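Long-range contacts in 3-oxoacyl-[acyl-carrier protein] synthase (PDB 1UB7), which probably catalyses the condensation that starts fatty acid synthesis, joining an acetyl group from acetyl-CoA to malonyl-ACP with loss of carbon dioxide: residues D88-V93 / A101-L106; K131-G136 / G159-V164; E138-I143 / V153-G158; P245-L250 / T279-L284. One frame throughout, in Å; residues are numbered along the deposited sequence.

Interaction 1 of 4, residues D88-V93 / A101-L106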
loop_
_atom_site.group_PDB
_atom_site.type_symbol
_atom_site.label_atom_id
_atom_site.label_comp_id
_atom_site.label_asym_id
_atom_site.label_seq_id
_atom_site.Cartn_x
_atom_site.Cartn_y
_atom_site.Cartn_z
ATOM N N ASP A 88 -9.696 -2.476 1.161
ATOM C CA ASP A 88 -8.412 -2.861 1.711
ATOM C C ASP A 88 -8.604 -3.401 3.127
ATOM O O ASP A 88 -9.576 -3.105 3.810
ATOM C CB ASP A 88 -7.430 -1.678 1.729
ATOM C CG ASP A 88 -8.001 -0.438 2.421
ATOM O OD1 ASP A 88 -8.823 0.248 1.798
ATOM O OD2 ASP A 88 -7.627 -0.153 3.579
ATOM N N THR A 89 -7.647 -4.186 3.569
ATOM C CA THR A 89 -7.707 -4.782 4.881
ATOM C C THR A 89 -7.601 -3.725 5.977
ATOM O O THR A 89 -8.138 -3.920 7.061
ATOM C CB THR A 89 -6.582 -5.831 5.015
ATOM O OG1 THR A 89 -6.635 -6.693 3.880
ATOM C CG2 THR A 89 -6.744 -6.656 6.271
ATOM N N ALA A 90 -6.917 -2.609 5.714
ATOM C CA ALA A 90 -6.803 -1.561 6.747
ATOM C C ALA A 90 -8.170 -0.975 7.036
ATOM O O ALA A 90 -8.489 -0.673 8.181
ATOM C CB ALA A 90 -5.850 -0.454 6.327
ATOM N N ALA A 91 -8.991 -0.833 6.004
ATOM C CA ALA A 91 -10.328 -0.299 6.217
ATOM C C ALA A 91 -11.140 -1.265 7.103
ATOM O O ALA A 91 -11.912 -0.832 7.954
ATOM C CB ALA A 91 -11.014 -0.077 4.882
ATOM N N LEU A 92 -10.945 -2.571 6.925
ATOM C CA LEU A 92 -11.662 -3.555 7.735
ATOM C C LEU A 92 -11.214 -3.452 9.196
ATOM O O LEU A 92 -12.025 -3.586 10.118
ATOM C CB LEU A 92 -11.411 -4.979 7.207
ATOM C CG LEU A 92 -11.716 -5.232 5.720
ATOM C CD1 LEU A 92 -11.365 -6.672 5.334
ATOM C CD2 LEU A 92 -13.180 -4.959 5.455
ATOM N N VAL A 93 -9.925 -3.207 9.412
ATOM C CA VAL A 93 -9.386 -3.084 10.770
ATOM C C VAL A 93 -9.927 -1.809 11.413
ATOM O O VAL A 93 -10.292 -1.803 12.586
ATOM C CB VAL A 93 -7.833 -3.024 10.764
ATOM C CG1 VAL A 93 -7.310 -2.632 12.139
ATOM C CG2 VAL A 93 -7.264 -4.369 10.354
ATOM N N ALA A 101 -10.420 7.080 11.387
ATOM C CA ALA A 101 -9.078 7.074 10.796
ATOM C C ALA A 101 -8.995 6.760 9.326
ATOM O O ALA A 101 -9.874 6.084 8.783
ATOM C CB ALA A 101 -8.218 6.077 11.553
ATOM N N PHE A 102 -7.940 7.245 8.666
ATOM C CA PHE A 102 -7.801 6.896 7.264
ATOM C C PHE A 102 -7.087 5.538 7.251
ATOM O O PHE A 102 -6.420 5.178 8.227
ATOM C CB PHE A 102 -7.065 7.964 6.444
ATOM C CG PHE A 102 -5.738 8.402 7.000
ATOM C CD1 PHE A 102 -5.664 9.430 7.946
ATOM C CD2 PHE A 102 -4.553 7.928 6.445
ATOM C CE1 PHE A 102 -4.427 9.992 8.310
ATOM C CE2 PHE A 102 -3.305 8.488 6.806
ATOM C CZ PHE A 102 -3.251 9.519 7.732
ATOM N N ALA A 103 -7.241 4.780 6.169
ATOM C CA ALA A 103 -6.667 3.440 6.123
ATOM C C ALA A 103 -6.252 2.943 4.748
ATOM O O ALA A 103 -6.912 3.222 3.753
ATOM C CB ALA A 103 -7.681 2.445 6.719
ATOM N N TYR A 104 -5.162 2.182 4.702
ATOM C CA TYR A 104 -4.730 1.615 3.449
ATOM C C TYR A 104 -3.796 0.427 3.630
ATOM O O TYR A 104 -3.170 0.278 4.671
ATOM C CB TYR A 104 -4.064 2.694 2.612
ATOM C CG TYR A 104 -2.691 3.125 3.080
ATOM C CD1 TYR A 104 -1.556 2.382 2.758
ATOM C CD2 TYR A 104 -2.515 4.324 3.768
ATOM C CE1 TYR A 104 -0.281 2.834 3.101
ATOM C CE2 TYR A 104 -1.245 4.781 4.117
ATOM C CZ TYR A 104 -0.140 4.038 3.782
ATOM O OH TYR A 104 1.110 4.505 4.119
ATOM N N ASP A 105 -3.722 -0.430 2.617
ATOM C CA ASP A 105 -2.807 -1.576 2.668
ATOM C C ASP A 105 -1.527 -1.181 1.952
ATOM O O ASP A 105 -1.564 -0.481 0.949
ATOM C CB ASP A 105 -3.384 -2.814 1.962
ATOM C CG ASP A 105 -4.564 -3.391 2.687
ATOM O OD1 ASP A 105 -4.755 -3.006 3.859
ATOM O OD2 ASP A 105 -5.293 -4.224 2.101
ATOM N N LEU A 106 -0.399 -1.638 2.473
ATOM C CA LEU A 106 0.890 -1.354 1.881
ATOM C C LEU A 106 1.506 -2.683 1.381
ATOM O O LEU A 106 1.723 -3.614 2.165
ATOM C CB LEU A 106 1.785 -0.684 2.933
ATOM C CG LEU A 106 3.207 -0.234 2.543
ATOM C CD1 LEU A 106 3.671 0.927 3.441
ATOM C CD2 LEU A 106 4.178 -1.431 2.636
HETATM O O HOH W 1 -9.091 2.451 2.911
#
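D88 meets strand 102-106 with both ends of its side chain: CB lies 3.3 Å from D105 OD2, while OD2 sits 3.4 Å from Y104 CA. CG stands between the backbone N and the carbonyl carbon (chi1 53°), folding the carboxylate back over the helix start. There OD2 caps A91 N at 2.9 Å, met from above the carboxylate plane, and a water donates to both D88 OD1 and A103 O. At T89 the backbone N gives a fairly straight bond to D105 OD2 (2.8 Å, 163°), with a weak, unsettled link from OG1 to the same oxygen. A90 N reaches D105 OD1 at 2.9 Å. Both D105 oxygens are met on their syn sides, the donors slightly out of the carboxylate plane, and the group spans two successive N-H groups of the first helical turn, which probably helps stabilise its charge. A90 CB presses on the strand backbone, 3.2 Å from Y104 N, with A103 CB 3.5 Å away. A leucine in place of D105 would probably leave the amides of T89 and A90 without their acceptor. The contact joins helix 89-96 to the second strand of the beta-alpha-beta unit 72-78, 89-96, 102-107; D105 lies on the strand that pairs antiparallel with one of the second subunit, continuing the sheet across the dimer interface as in thiolase-fold enzymes.

Interaction 2 of 4, residues K131-G136 / G159-V164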
loop_
_atom_site.group_PDB
_atom_site.type_symbol
_atom_site.label_atom_id
_atom_site.label_comp_id
_atom_site.label_asym_id
_atom_site.label_seq_id
_atom_site.Cartn_x
_atom_site.Cartn_y
_atom_site.Cartn_z
ATOM N N LYS A 131 -1.271 9.346 15.964
ATOM C CA LYS A 131 -0.765 8.005 16.186
ATOM C C LYS A 131 -1.194 7.177 14.994
ATOM O O LYS A 131 -2.197 7.478 14.348
ATOM C CB LYS A 131 -1.354 7.400 17.457
ATOM C CG LYS A 131 -0.901 8.045 18.757
ATOM C CD LYS A 131 -1.753 7.504 19.899
ATOM C CE LYS A 131 -1.274 7.945 21.279
ATOM N NZ LYS A 131 -2.225 7.430 22.315
ATOM N N VAL A 132 -0.431 6.132 14.707
ATOM C CA VAL A 132 -0.729 5.269 13.583
ATOM C C VAL A 132 -0.676 3.819 13.999
ATOM O O VAL A 132 0.254 3.416 14.684
ATOM C CB VAL A 132 0.305 5.457 12.433
ATOM C CG1 VAL A 132 -0.029 4.525 11.273
ATOM C CG2 VAL A 132 0.292 6.878 11.953
ATOM N N LEU A 133 -1.673 3.041 13.590
ATOM C CA LEU A 133 -1.686 1.618 13.896
ATOM C C LEU A 133 -1.044 0.935 12.699
ATOM O O LEU A 133 -1.628 0.904 11.626
ATOM C CB LEU A 133 -3.120 1.089 14.087
ATOM C CG LEU A 133 -3.274 -0.430 14.332
ATOM C CD1 LEU A 133 -2.597 -0.845 15.644
ATOM C CD2 LEU A 133 -4.743 -0.797 14.381
ATOM N N ALA A 134 0.161 0.406 12.885
ATOM C CA ALA A 134 0.887 -0.268 11.814
ATOM C C ALA A 134 0.806 -1.792 11.995
ATOM O O ALA A 134 1.360 -2.352 12.941
ATOM C CB ALA A 134 2.347 0.204 11.810
ATOM N N VAL A 135 0.120 -2.465 11.081
ATOM C CA VAL A 135 -0.054 -3.908 11.193
ATOM C C VAL A 135 0.718 -4.702 10.139
ATOM O O VAL A 135 0.763 -4.317 8.975
ATOM C CB VAL A 135 -1.550 -4.278 11.067
ATOM C CG1 VAL A 135 -1.726 -5.788 11.063
ATOM C CG2 VAL A 135 -2.347 -3.628 12.182
ATOM N N GLY A 136 1.342 -5.796 10.572
ATOM C CA GLY A 136 2.056 -6.682 9.666
ATOM C C GLY A 136 1.262 -7.974 9.741
ATOM O O GLY A 136 1.265 -8.622 10.782
ATOM N N GLY A 159 0.209 -12.420 12.505
ATOM C CA GLY A 159 -0.213 -11.037 12.571
ATOM C C GLY A 159 0.481 -10.320 13.710
ATOM O O GLY A 159 0.665 -10.870 14.794
ATOM N N GLY A 160 0.888 -9.087 13.456
ATOM C CA GLY A 160 1.544 -8.304 14.477
ATOM C C GLY A 160 1.076 -6.872 14.317
ATOM O O GLY A 160 0.586 -6.490 13.253
ATOM N N ALA A 161 1.236 -6.066 15.357
ATOM C CA ALA A 161 0.799 -4.684 15.290
ATOM C C ALA A 161 1.491 -3.803 16.302
ATOM O O ALA A 161 1.899 -4.236 17.379
ATOM C CB ALA A 161 -0.696 -4.608 15.513
ATOM N N ALA A 162 1.601 -2.538 15.960
ATOM C CA ALA A 162 2.206 -1.603 16.871
ATOM C C ALA A 162 1.554 -0.253 16.659
ATOM O O ALA A 162 1.037 0.042 15.582
ATOM C CB ALA A 162 3.699 -1.516 16.609
ATOM N N VAL A 163 1.563 0.569 17.688
ATOM C CA VAL A 163 1.003 1.894 17.533
ATOM C C VAL A 163 2.203 2.809 17.503
ATOM O O VAL A 163 3.052 2.740 18.391
ATOM C CB VAL A 163 0.104 2.278 18.714
ATOM C CG1 VAL A 163 -0.203 3.771 18.671
ATOM C CG2 VAL A 163 -1.178 1.478 18.654
ATOM N N VAL A 164 2.306 3.637 16.470
ATOM C CA VAL A 164 3.424 4.566 16.399
ATOM C C VAL A 164 2.926 5.956 16.805
ATOM O O VAL A 164 1.868 6.408 16.349
ATOM C CB VAL A 164 4.033 4.597 14.971
ATOM C CG1 VAL A 164 5.106 5.650 14.885
ATOM C CG2 VAL A 164 4.617 3.230 14.631
#
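L133 CD1 reaches across to two side chains of the neighbouring strand, V163 CG2 at 4.1 Å and A161 CB at 4.2 Å. With CG anti to the backbone N (chi1 176°), the leucine crosses V163 at a slant. Next along the same face, V135 CG2 rests 3.8 Å from A161 CB, and its other methyl, CG1, comes 3.3 Å from G160 O. L133-V163 and V135-A161 are non-hydrogen-bonded pairs, and helix 50-64 packs on their face through V58, L61 and A54. V132, A134, A162 and V164 turn to the reverse face, where helix 112-125 lies against V132, A162 and V164. Six backbone hydrogen bonds link the two strands, two each for the pairs V132-V164, A134-A162 and G136-G160. The tightest include V164 N to V132 O at 2.7 Å and G160 N to G136 O, also 2.7 Å. A134 O takes both A162 N and the indole NE1 of W113. At the polar edge, K131 lays its CB 4.0 Å from V163 CG1, then runs extended to place NZ on E70 O. This is regular antiparallel pairing within the mixed five-stranded sheet of a thiolase fold, covered by helices on both faces.

Interaction 3 of 4, residues E138-I143 / V153-G158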
loop_
_atom_site.group_PDB
_atom_site.type_symbol
_atom_site.label_atom_id
_atom_site.label_comp_id
_atom_site.label_asym_id
_atom_site.label_seq_id
_atom_site.Cartn_x
_atom_site.Cartn_y
_atom_site.Cartn_z
ATOM N N GLU A 138 -0.013 -11.625 7.451
ATOM C CA GLU A 138 0.062 -12.522 6.286
ATOM C C GLU A 138 -0.591 -13.883 6.456
ATOM O O GLU A 138 -0.379 -14.553 7.455
ATOM C CB GLU A 138 1.524 -12.777 5.916
ATOM C CG GLU A 138 2.245 -11.584 5.348
ATOM C CD GLU A 138 2.036 -11.438 3.859
ATOM O OE1 GLU A 138 0.892 -11.613 3.388
ATOM O OE2 GLU A 138 3.022 -11.138 3.158
ATOM N N ALA A 139 -1.370 -14.294 5.463
ATOM C CA ALA A 139 -2.002 -15.612 5.473
ATOM C C ALA A 139 -1.429 -16.323 4.246
ATOM O O ALA A 139 -2.132 -16.571 3.273
ATOM C CB ALA A 139 -3.514 -15.487 5.350
ATOM N N LEU A 140 -0.142 -16.633 4.291
ATOM C CA LEU A 140 0.513 -17.277 3.163
ATOM C C LEU A 140 -0.057 -18.640 2.836
ATOM O O LEU A 140 -0.033 -19.065 1.685
ATOM C CB LEU A 140 2.011 -17.369 3.423
ATOM C CG LEU A 140 2.603 -15.955 3.435
ATOM C CD1 LEU A 140 3.970 -15.936 4.120
ATOM C CD2 LEU A 140 2.661 -15.441 1.992
ATOM N N SER A 141 -0.597 -19.314 3.843
ATOM C CA SER A 141 -1.170 -20.634 3.632
ATOM C C SER A 141 -2.332 -20.592 2.655
ATOM O O SER A 141 -2.917 -21.621 2.344
ATOM C CB SER A 141 -1.648 -21.225 4.959
ATOM O OG SER A 141 -2.760 -20.520 5.461
ATOM N N LYS A 142 -2.661 -19.410 2.157
ATOM C CA LYS A 142 -3.786 -19.292 1.233
ATOM C C LYS A 142 -3.358 -19.175 -0.225
ATOM O O LYS A 142 -4.190 -19.300 -1.120
ATOM C CB LYS A 142 -4.643 -18.075 1.597
ATOM C CG LYS A 142 -4.965 -17.944 3.077
ATOM C CD LYS A 142 -5.999 -18.934 3.553
ATOM C CE LYS A 142 -6.350 -18.671 5.013
ATOM N NZ LYS A 142 -7.541 -19.443 5.469
ATOM N N ILE A 143 -2.072 -18.916 -0.459
ATOM C CA ILE A 143 -1.539 -18.777 -1.819
ATOM C C ILE A 143 -0.341 -19.697 -2.026
ATOM O O ILE A 143 0.317 -19.668 -3.065
ATOM C CB ILE A 143 -1.071 -17.321 -2.111
ATOM C CG1 ILE A 143 -0.045 -16.887 -1.059
ATOM C CG2 ILE A 143 -2.260 -16.376 -2.116
ATOM C CD1 ILE A 143 0.955 -15.852 -1.548
ATOM N N VAL A 153 7.221 -25.819 3.189
ATOM C CA VAL A 153 7.852 -25.877 4.500
ATOM C C VAL A 153 8.389 -24.543 5.025
ATOM O O VAL A 153 8.786 -24.448 6.188
ATOM C CB VAL A 153 9.017 -26.894 4.482
ATOM C CG1 VAL A 153 8.519 -28.245 3.980
ATOM C CG2 VAL A 153 10.144 -26.374 3.594
ATOM N N LEU A 154 8.387 -23.517 4.181
ATOM C CA LEU A 154 8.924 -22.216 4.561
ATOM C C LEU A 154 8.011 -21.217 5.235
ATOM O O LEU A 154 8.420 -20.515 6.154
ATOM C CB LEU A 154 9.519 -21.516 3.340
ATOM C CG LEU A 154 10.789 -22.076 2.707
ATOM C CD1 LEU A 154 11.143 -21.218 1.501
ATOM C CD2 LEU A 154 11.932 -22.086 3.725
ATOM N N PHE A 155 6.772 -21.145 4.794
ATOM C CA PHE A 155 5.897 -20.129 5.333
ATOM C C PHE A 155 4.906 -20.503 6.423
ATOM O O PHE A 155 4.332 -21.590 6.425
ATOM C CB PHE A 155 5.182 -19.453 4.154
ATOM C CG PHE A 155 6.133 -18.943 3.075
ATOM C CD1 PHE A 155 7.082 -17.956 3.363
ATOM C CD2 PHE A 155 6.095 -19.465 1.782
ATOM C CE1 PHE A 155 7.977 -17.496 2.382
ATOM C CE2 PHE A 155 6.988 -19.010 0.797
ATOM C CZ PHE A 155 7.929 -18.023 1.103
ATOM N N GLY A 156 4.741 -19.570 7.359
ATOM C CA GLY A 156 3.807 -19.709 8.464
ATOM C C GLY A 156 2.925 -18.462 8.497
ATOM O O GLY A 156 3.356 -17.398 8.056
ATOM N N ASP A 157 1.702 -18.588 9.009
ATOM C CA ASP A 157 0.755 -17.469 9.088
ATOM C C ASP A 157 0.910 -16.654 10.365
ATOM O O ASP A 157 1.319 -17.183 11.401
ATOM C CB ASP A 157 -0.688 -17.977 9.013
ATOM C CG ASP A 157 -0.991 -18.708 7.711
ATOM O OD1 ASP A 157 -0.420 -18.336 6.656
ATOM O OD2 ASP A 157 -1.819 -19.651 7.745
ATOM N N GLY A 158 0.571 -15.367 10.298
ATOM C CA GLY A 158 0.689 -14.539 11.484
ATOM C C GLY A 158 0.205 -13.105 11.365
ATOM O O GLY A 158 -0.163 -12.629 10.287
#
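F155 meets L140 obliquely: L140 CD1 lies 3.7 Å from F155 CB and 3.8 Å from CD1 of the ring. L154 CB covers one face of that ring, and the side chain also touches L207 and N276, a predicted active-site residue. D157 carries the polar grip. Its OD1 accepts S141 N at 3.0 Å, almost straight (171°), and its OD2 accepts S141 OG at 2.6 Å; each oxygen uses its syn lone pair. A chi1 of 68° sets S141 OG between backbone N and carbonyl carbon, where it and the N-H of the same residue each meet one oxygen of the carboxylate. The carboxylate thereby ties the 3-10 turn 140-142, just past strand 131-138, to the approach of strand 158-165, in the excursion joining these two antiparallel strands of the thiolase-fold sheet. OD2 has a further donor, A44 N, beside strand 40-43. Replacing D157 by an alanine is likely to leave S141 N, S141 OG and A44 N without this acceptor. G158 pairs with E138 by two backbone bonds, E138 N to G158 O at 3.0 Å and G158 N to E138 O at 3.1 Å; the E138 carboxylate turns off to T81, N80 and S278.

Interaction 4 of 4, residues P245-L250 / T279-L284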
loop_
_atom_site.group_PDB
_atom_site.type_symbol
_atom_site.label_atom_id
_atom_site.label_comp_id
_atom_site.label_asym_id
_atom_site.label_seq_id
_atom_site.Cartn_x
_atom_site.Cartn_y
_atom_site.Cartn_z
ATOM N N PRO A 245 15.883 -9.554 13.072
ATOM C CA PRO A 245 15.815 -9.713 11.622
ATOM C C PRO A 245 14.553 -10.406 11.158
ATOM O O PRO A 245 13.839 -11.016 11.948
ATOM C CB PRO A 245 17.033 -10.571 11.333
ATOM C CG PRO A 245 16.973 -11.548 12.490
ATOM C CD PRO A 245 16.732 -10.609 13.670
ATOM N N HIS A 246 14.291 -10.306 9.861
ATOM C CA HIS A 246 13.156 -10.983 9.271
ATOM C C HIS A 246 13.425 -12.461 9.580
ATOM O O HIS A 246 14.557 -12.916 9.464
ATOM C CB HIS A 246 13.159 -10.762 7.757
ATOM C CG HIS A 246 12.105 -11.536 7.030
ATOM N ND1 HIS A 246 12.205 -11.853 5.691
ATOM C CD2 HIS A 246 10.920 -12.042 7.448
ATOM C CE1 HIS A 246 11.130 -12.522 5.318
ATOM N NE2 HIS A 246 10.334 -12.650 6.365
ATOM N N GLN A 247 12.404 -13.201 9.987
ATOM C CA GLN A 247 12.580 -14.619 10.297
ATOM C C GLN A 247 12.244 -15.465 9.081
ATOM O O GLN A 247 11.188 -16.085 9.024
ATOM C CB GLN A 247 11.675 -15.037 11.458
ATOM C CG GLN A 247 11.892 -14.240 12.728
ATOM C CD GLN A 247 13.244 -14.497 13.354
ATOM O OE1 GLN A 247 13.524 -15.606 13.808
ATOM N NE2 GLN A 247 14.089 -13.473 13.382
ATOM N N ALA A 248 13.147 -15.493 8.108
ATOM C CA ALA A 248 12.922 -16.273 6.898
ATOM C C ALA A 248 13.705 -17.589 6.899
ATOM O O ALA A 248 13.176 -18.644 6.540
ATOM C CB ALA A 248 13.303 -15.446 5.679
ATOM N N ASN A 249 14.965 -17.513 7.309
ATOM C CA ASN A 249 15.838 -18.675 7.332
ATOM C C ASN A 249 16.955 -18.523 8.368
ATOM O O ASN A 249 17.649 -17.502 8.419
ATOM C CB ASN A 249 16.425 -18.884 5.931
ATOM C CG ASN A 249 17.490 -19.954 5.896
ATOM O OD1 ASN A 249 18.634 -19.727 6.294
ATOM N ND2 ASN A 249 17.117 -21.137 5.422
ATOM N N LEU A 250 17.126 -19.552 9.191
ATOM C CA LEU A 250 18.142 -19.539 10.236
ATOM C C LEU A 250 19.563 -19.400 9.673
ATOM O O LEU A 250 20.383 -18.671 10.229
ATOM C CB LEU A 250 18.023 -20.809 11.088
ATOM C CG LEU A 250 18.866 -20.909 12.363
ATOM C CD1 LEU A 250 18.520 -19.789 13.338
ATOM C CD2 LEU A 250 18.608 -22.259 13.004
ATOM N N THR A 279 5.563 -10.203 6.736
ATOM C CA THR A 279 5.430 -8.927 7.444
ATOM C C THR A 279 5.189 -9.044 8.952
ATOM O O THR A 279 5.538 -8.133 9.699
ATOM C CB THR A 279 4.298 -8.059 6.834
ATOM O OG1 THR A 279 3.077 -8.813 6.785
ATOM C CG2 THR A 279 4.677 -7.605 5.429
ATOM N N ALA A 280 4.604 -10.154 9.406
ATOM C CA ALA A 280 4.341 -10.344 10.834
ATOM C C ALA A 280 5.570 -10.809 11.594
ATOM O O ALA A 280 5.607 -10.793 12.824
ATOM C CB ALA A 280 3.213 -11.359 11.032
ATOM N N SER A 281 6.584 -11.206 10.844
ATOM C CA SER A 281 7.808 -11.751 11.397
ATOM C C SER A 281 8.455 -10.949 12.524
ATOM O O SER A 281 8.646 -11.445 13.640
ATOM C CB SER A 281 8.797 -11.946 10.253
ATOM O OG SER A 281 9.832 -12.817 10.633
ATOM N N ILE A 282 8.806 -9.709 12.224
ATOM C CA ILE A 282 9.454 -8.863 13.203
ATOM C C ILE A 282 8.555 -8.501 14.386
ATOM O O ILE A 282 9.001 -8.519 15.539
ATOM C CB ILE A 282 10.020 -7.623 12.497
ATOM C CG1 ILE A 282 11.126 -8.093 11.538
ATOM C CG2 ILE A 282 10.522 -6.618 13.508
ATOM C CD1 ILE A 282 11.707 -7.027 10.644
ATOM N N PRO A 283 7.281 -8.155 14.129
ATOM C CA PRO A 283 6.496 -7.838 15.329
ATOM C C PRO A 283 6.303 -9.065 16.242
ATOM O O PRO A 283 6.271 -8.922 17.463
ATOM C CB PRO A 283 5.189 -7.262 14.765
ATOM C CG PRO A 283 5.166 -7.730 13.303
ATOM C CD PRO A 283 6.615 -7.660 12.908
ATOM N N LEU A 284 6.188 -10.261 15.657
ATOM C CA LEU A 284 6.056 -11.497 16.445
ATOM C C LEU A 284 7.287 -11.678 17.324
ATOM O O LEU A 284 7.177 -12.073 18.484
ATOM C CB LEU A 284 5.921 -12.724 15.532
ATOM C CG LEU A 284 4.519 -13.000 14.991
ATOM C CD1 LEU A 284 4.576 -14.028 13.905
ATOM C CD2 LEU A 284 3.609 -13.473 16.151
#
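The H246 ring meets S281 edge-on: S281 CB lies in the ring plane, 3.5 Å from CD2, and S281 OG sits equally close to that carbon, near the plane. A248 CB covers one face, 3.6 Å above it and shifted toward the rim; F306 also meets the ring, the two planes inclined at about 55°. The imidazole CG is anti to the backbone N (chi1 174°), which carries the ring back toward the helix although CB points off it. NE2 bonds to N276 OD1, joining two predicted active-site residues. The other flat group, the Q247 amide, folds back through its bent chain: NE2 donates to P245 O at 2.9 Å, in the amide plane but from above the carbonyl plane, while OE1 takes N270 N and V271 N. The bond across the contact runs from Q247 N to S281 OG, 2.7 Å long with 152° at the hydrogen. I282 CG1 lies against the backbone of P245, 4.0 Å from its O. The loop after strand 242-245 is thus seated against S281 and I282 of helix 281-292, with strand 300-307 beside H246 and I282, helix 250-258 against P245 and Q247, and helix 112-125 beyond I282.

How the interactions relate
From the N terminus, interaction 1 closes first, a short turn from helix 89-96 to strand 102-107 at the dimer side of the sheet. Interaction 2 follows, closing the long excursion between the strands 131-138 and 158-165; interaction 3 nests within it, continues the pairing to the strand ends and then joins the loops beyond. Interaction 4 comes last, in series, in the C-terminal part of the chain. Interactions 1 and 2 belong to the same sheet and touch where V93 CG1 packs on L133 CD2, 3.9 Å away. T279 and A280 of interaction 4 touch interactions 2 and 3: A280 CB lies 3.4 Å from G136 O and 3.5 Å from G158 C, which brings helix 281-292 against the five-stranded sheet at this point.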